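Local coordinates for protein thermotoga maritima TmcAL (Thermotoga maritima, PDB 5Y0T) that belongs by family to the HIGH nucleotidyl transferases of the HUP clan and holds adenosine-5'-rp-alpha-thio-triphosphate in a ligand pocket, at residues G333-R338 / K381-E386. Sequence-based numbering, arbitrary orientation.
Sequences GPQYIR and KQLFLE. With EDO (1,2-ethanediol), chain G.
An edge-to-face aromatic pair, Tyr336 against Phe384, joins the linker that leads into strand 337-343 to the first turn of helix 381-399, and it illustrates how a loop can be packed onto a helix start by one ring pair and one folded amide side chain. The edge of Tyr336 is turned to the face of Phe384, with ring centroids 5.0 Å apart and planes at 62°; CD2 of Tyr336 stands over the middle of the phenyl ring. With CG between its backbone N and carbonyl carbon (chi1 50°), the tyrosine aims its ring at Phe384, while the backbone already puts Tyr336 CB 3.5 Å from Phe384 CE2. Next to this pair, Gln335 lays its aliphatic part on the helix: its CB lies 3.6 Å from Phe384 CB, and the Gln335 and Leu383 side chains cross at about a right angle, with CG and NE2 of Gln335 near Leu383 CD2. A bend at chi2 (-59°) turns the amide back toward its own loop, where Gln335 NE2 donates to Gly333 O at 3.0 Å, from well above that carbonyl plane, and also to O2 of a 1,2-ethanediol, probably from the crystallisation liquor, at 3.2 Å. The backbone carbonyl of Gln335 fares differently: its O, 3.3 Å from Phe384 CD2, is buried here without a polar partner. Gly333, with positive phi, is the first residue beyond helix 323-332. Polar links continue outside the ring pair: Asp380 N binds Gln335 OE1, Gln387 bridges Gln335 N and Gly333 O, and Asp391 takes up the Tyr336 hydroxyl. Leu383 packs on helix 323-332 and Phe384 on helix 368-374, so the start of helix 381-399 is set between those two helices and the loop entering strand 337-343 of the mixed sheet.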
ATOM      1  N   GLY A 333       8.312 -20.569 -16.917  1.00 21.80           N
ATOM      2  CA  GLY A 333       9.442 -19.662 -17.037  1.00 18.75           C
ATOM      3  C   GLY A 333       9.070 -18.255 -17.471  1.00 22.29           C
ATOM      4  O   GLY A 333       7.882 -17.907 -17.578  1.00 21.75           O
ATOM      5  N   PRO A 334      10.085 -17.426 -17.722  1.00 18.89           N
ATOM      6  CA  PRO A 334       9.932 -16.079 -18.292  1.00 19.16           C
ATOM      7  C   PRO A 334       9.318 -16.154 -19.677  1.00 20.69           C
ATOM      8  O   PRO A 334       9.609 -17.100 -20.418  1.00 19.88           O
ATOM      9  CB  PRO A 334      11.376 -15.552 -18.359  1.00 20.41           C
ATOM     10  CG  PRO A 334      12.208 -16.812 -18.485  1.00 17.67           C
ATOM     11  CD  PRO A 334      11.501 -17.796 -17.562  1.00 18.94           C
ATOM     12  N   GLN A 335       8.424 -15.223 -19.996  1.00 16.31           N
ATOM     13  CA  GLN A 335       7.765 -15.240 -21.288  1.00 21.30           C
ATOM     14  C   GLN A 335       8.376 -14.241 -22.279  1.00 17.95           C
ATOM     15  O   GLN A 335       7.907 -14.129 -23.407  1.00 17.53           O
ATOM     16  CB  GLN A 335       6.260 -14.983 -21.104  1.00 21.49           C
ATOM     17  CG  GLN A 335       5.580 -16.064 -20.237  1.00 15.54           C
ATOM     18  CD  GLN A 335       5.724 -17.463 -20.828  1.00 21.88           C
ATOM     19  OE1 GLN A 335       5.289 -17.709 -21.945  1.00 22.26           O
ATOM     20  NE2 GLN A 335       6.336 -18.387 -20.071  1.00 20.12           N
ATOM     21  N   TYR A 336       9.418 -13.513 -21.872  1.00 14.79           N
ATOM     22  CA  TYR A 336      10.029 -12.529 -22.780  1.00 18.74           C
ATOM     23  C   TYR A 336      11.488 -12.314 -22.407  1.00 16.03           C
ATOM     24  O   TYR A 336      11.913 -12.604 -21.281  1.00 18.81           O
ATOM     25  CB  TYR A 336       9.285 -11.158 -22.731  1.00 20.24           C
ATOM     26  CG  TYR A 336       9.101 -10.689 -21.302  1.00 18.89           C
ATOM     27  CD1 TYR A 336      10.105  -9.995 -20.632  1.00 20.44           C
ATOM     28  CD2 TYR A 336       7.944 -11.007 -20.595  1.00 20.29           C
ATOM     29  CE1 TYR A 336       9.953  -9.615 -19.302  1.00 16.61           C
ATOM     30  CE2 TYR A 336       7.787 -10.632 -19.277  1.00 16.62           C
ATOM     31  CZ  TYR A 336       8.773  -9.931 -18.635  1.00 18.87           C
ATOM     32  OH  TYR A 336       8.588  -9.585 -17.304  1.00 21.93           O
ATOM     33  N   ILE A 337      12.241 -11.792 -23.356  1.00 18.33           N
ATOM     34  CA  ILE A 337      13.589 -11.342 -23.091  1.00 18.56           C
ATOM     35  C   ILE A 337      13.595  -9.818 -23.117  1.00 19.06           C
ATOM     36  O   ILE A 337      13.390  -9.220 -24.171  1.00 19.76           O
ATOM     37  CB  ILE A 337      14.584 -11.886 -24.132  1.00 22.07           C
ATOM     38  CG1 ILE A 337      14.647 -13.419 -24.046  1.00 20.44           C
ATOM     39  CG2 ILE A 337      15.963 -11.289 -23.874  1.00 22.00           C
ATOM     40  CD1 ILE A 337      15.218 -14.095 -25.305  1.00 17.81           C
ATOM     41  N   ARG A 338      13.841  -9.194 -21.967  1.00 18.48           N
ATOM     42  CA  ARG A 338      13.861  -7.728 -21.888  1.00 17.29           C
ATOM     43  C   ARG A 338      15.293  -7.225 -22.082  1.00 19.76           C
ATOM     44  O   ARG A 338      16.171  -7.593 -21.325  1.00 16.61           O
ATOM     45  CB  ARG A 338      13.308  -7.239 -20.533  1.00 20.27           C
ATOM     46  CG  ARG A 338      13.528  -5.725 -20.267  1.00 19.58           C
ATOM     47  CD  ARG A 338      12.470  -4.853 -20.962  1.00 23.22           C
ATOM     48  NE  ARG A 338      12.712  -3.421 -20.730  1.00 20.33           N
ATOM     49  CZ  ARG A 338      12.294  -2.767 -19.649  1.00 25.02           C
ATOM     50  NH1 ARG A 338      11.591  -3.406 -18.716  1.00 19.52           N
ATOM     51  NH2 ARG A 338      12.550  -1.469 -19.515  1.00 20.87           N
ATOM     52  N   LYS A 381       0.129 -15.857 -22.943  1.00 23.02           N
ATOM     53  CA  LYS A 381      -0.109 -14.423 -23.091  1.00 24.16           C
ATOM     54  C   LYS A 381      -0.438 -13.772 -21.758  1.00 21.77           C
ATOM     55  O   LYS A 381       0.112 -12.712 -21.419  1.00 24.72           O
ATOM     56  CB  LYS A 381      -1.230 -14.161 -24.104  1.00 27.80           C
ATOM     57  CG  LYS A 381      -0.795 -14.421 -25.547  1.00 34.44           C
ATOM     58  CD  LYS A 381      -1.725 -13.721 -26.531  1.00 48.08           C
ATOM     59  CE  LYS A 381      -1.098 -13.602 -27.917  1.00 47.49           C
ATOM     60  NZ  LYS A 381      -1.015 -14.914 -28.601  1.00 52.04           N
ATOM     61  N   GLN A 382      -1.316 -14.401 -20.987  1.00 23.12           N
ATOM     62  CA  GLN A 382      -1.684 -13.814 -19.699  1.00 27.22           C
ATOM     63  C   GLN A 382      -0.477 -13.774 -18.758  1.00 23.39           C
ATOM     64  O   GLN A 382      -0.264 -12.785 -18.071  1.00 24.93           O
ATOM     65  CB  GLN A 382      -2.850 -14.575 -19.059  1.00 33.71           C
ATOM     66  CG  GLN A 382      -3.535 -13.798 -17.921  1.00 43.69           C
ATOM     67  CD  GLN A 382      -3.662 -12.289 -18.206  1.00 54.22           C
ATOM     68  OE1 GLN A 382      -3.154 -11.459 -17.441  1.00 58.14           O
ATOM     69  NE2 GLN A 382      -4.343 -11.935 -19.305  1.00 47.18           N
ATOM     70  N   LEU A 383       0.332 -14.832 -18.752  1.00 22.78           N
ATOM     71  CA  LEU A 383       1.526 -14.862 -17.902  1.00 20.58           C
ATOM     72  C   LEU A 383       2.537 -13.780 -18.313  1.00 16.77           C
ATOM     73  O   LEU A 383       3.122 -13.068 -17.460  1.00 18.81           O
ATOM     74  CB  LEU A 383       2.176 -16.243 -17.955  1.00 17.55           C
ATOM     75  CG  LEU A 383       3.353 -16.445 -16.997  1.00 19.61           C
ATOM     76  CD1 LEU A 383       2.917 -16.211 -15.546  1.00 23.03           C
ATOM     77  CD2 LEU A 383       3.883 -17.855 -17.180  1.00 19.69           C
ATOM     78  N   PHE A 384       2.728 -13.650 -19.619  1.00 18.13           N
ATOM     79  CA  PHE A 384       3.584 -12.602 -20.184  1.00 17.84           C
ATOM     80  C   PHE A 384       3.133 -11.244 -19.642  1.00 22.63           C
ATOM     81  O   PHE A 384       3.931 -10.487 -19.104  1.00 18.80           O
ATOM     82  CB  PHE A 384       3.513 -12.668 -21.725  1.00 20.41           C
ATOM     83  CG  PHE A 384       4.366 -11.652 -22.463  1.00 19.34           C
ATOM     84  CD1 PHE A 384       4.135 -10.282 -22.349  1.00 21.70           C
ATOM     85  CD2 PHE A 384       5.335 -12.082 -23.364  1.00 19.99           C
ATOM     86  CE1 PHE A 384       4.893  -9.364 -23.077  1.00 23.21           C
ATOM     87  CE2 PHE A 384       6.082 -11.173 -24.110  1.00 22.01           C
ATOM     88  CZ  PHE A 384       5.868  -9.809 -23.957  1.00 18.98           C
ATOM     89  N   LEU A 385       1.844 -10.944 -19.781  1.00 21.35           N
ATOM     90  CA  LEU A 385       1.325  -9.661 -19.327  1.00 22.69           C
ATOM     91  C   LEU A 385       1.499  -9.470 -17.821  1.00 20.76           C
ATOM     92  O   LEU A 385       1.889  -8.388 -17.383  1.00 21.47           O
ATOM     93  CB  LEU A 385      -0.158  -9.506 -19.717  1.00 19.63           C
ATOM     94  CG  LEU A 385      -0.404  -9.358 -21.222  1.00 17.94           C
ATOM     95  CD1 LEU A 385      -1.920  -9.368 -21.549  1.00 20.80           C
ATOM     96  CD2 LEU A 385       0.253  -8.102 -21.773  1.00 19.80           C
ATOM     97  N   GLU A 386       1.219 -10.507 -17.030  1.00 21.11           N
ATOM     98  CA  GLU A 386       1.418 -10.427 -15.576  1.00 21.14           C
ATOM     99  C   GLU A 386       2.877 -10.238 -15.192  1.00 18.10           C
ATOM    100  O   GLU A 386       3.196  -9.415 -14.321  1.00 18.78           O
ATOM    101  CB  GLU A 386       0.843 -11.678 -14.879  1.00 19.85           C
ATOM    102  CG  GLU A 386      -0.674 -11.740 -15.024  1.00 28.92           C
ATOM    103  CD  GLU A 386      -1.325 -12.920 -14.309  1.00 41.47           C
ATOM    104  OE1 GLU A 386      -0.617 -13.704 -13.650  1.00 43.43           O
ATOM    105  OE2 GLU A 386      -2.561 -13.057 -14.411  1.00 45.70           O
TER
HETATM  106  C1  EDO G1003       7.296 -19.730 -23.406  1.00 34.59           C
HETATM  107  O1  EDO G1003       6.796 -20.220 -24.665  1.00 45.90           O
HETATM  108  C2  EDO G1003       7.542 -20.903 -22.453  1.00 33.06           C
HETATM  109  O2  EDO G1003       6.341 -21.178 -21.693  1.00 30.77           O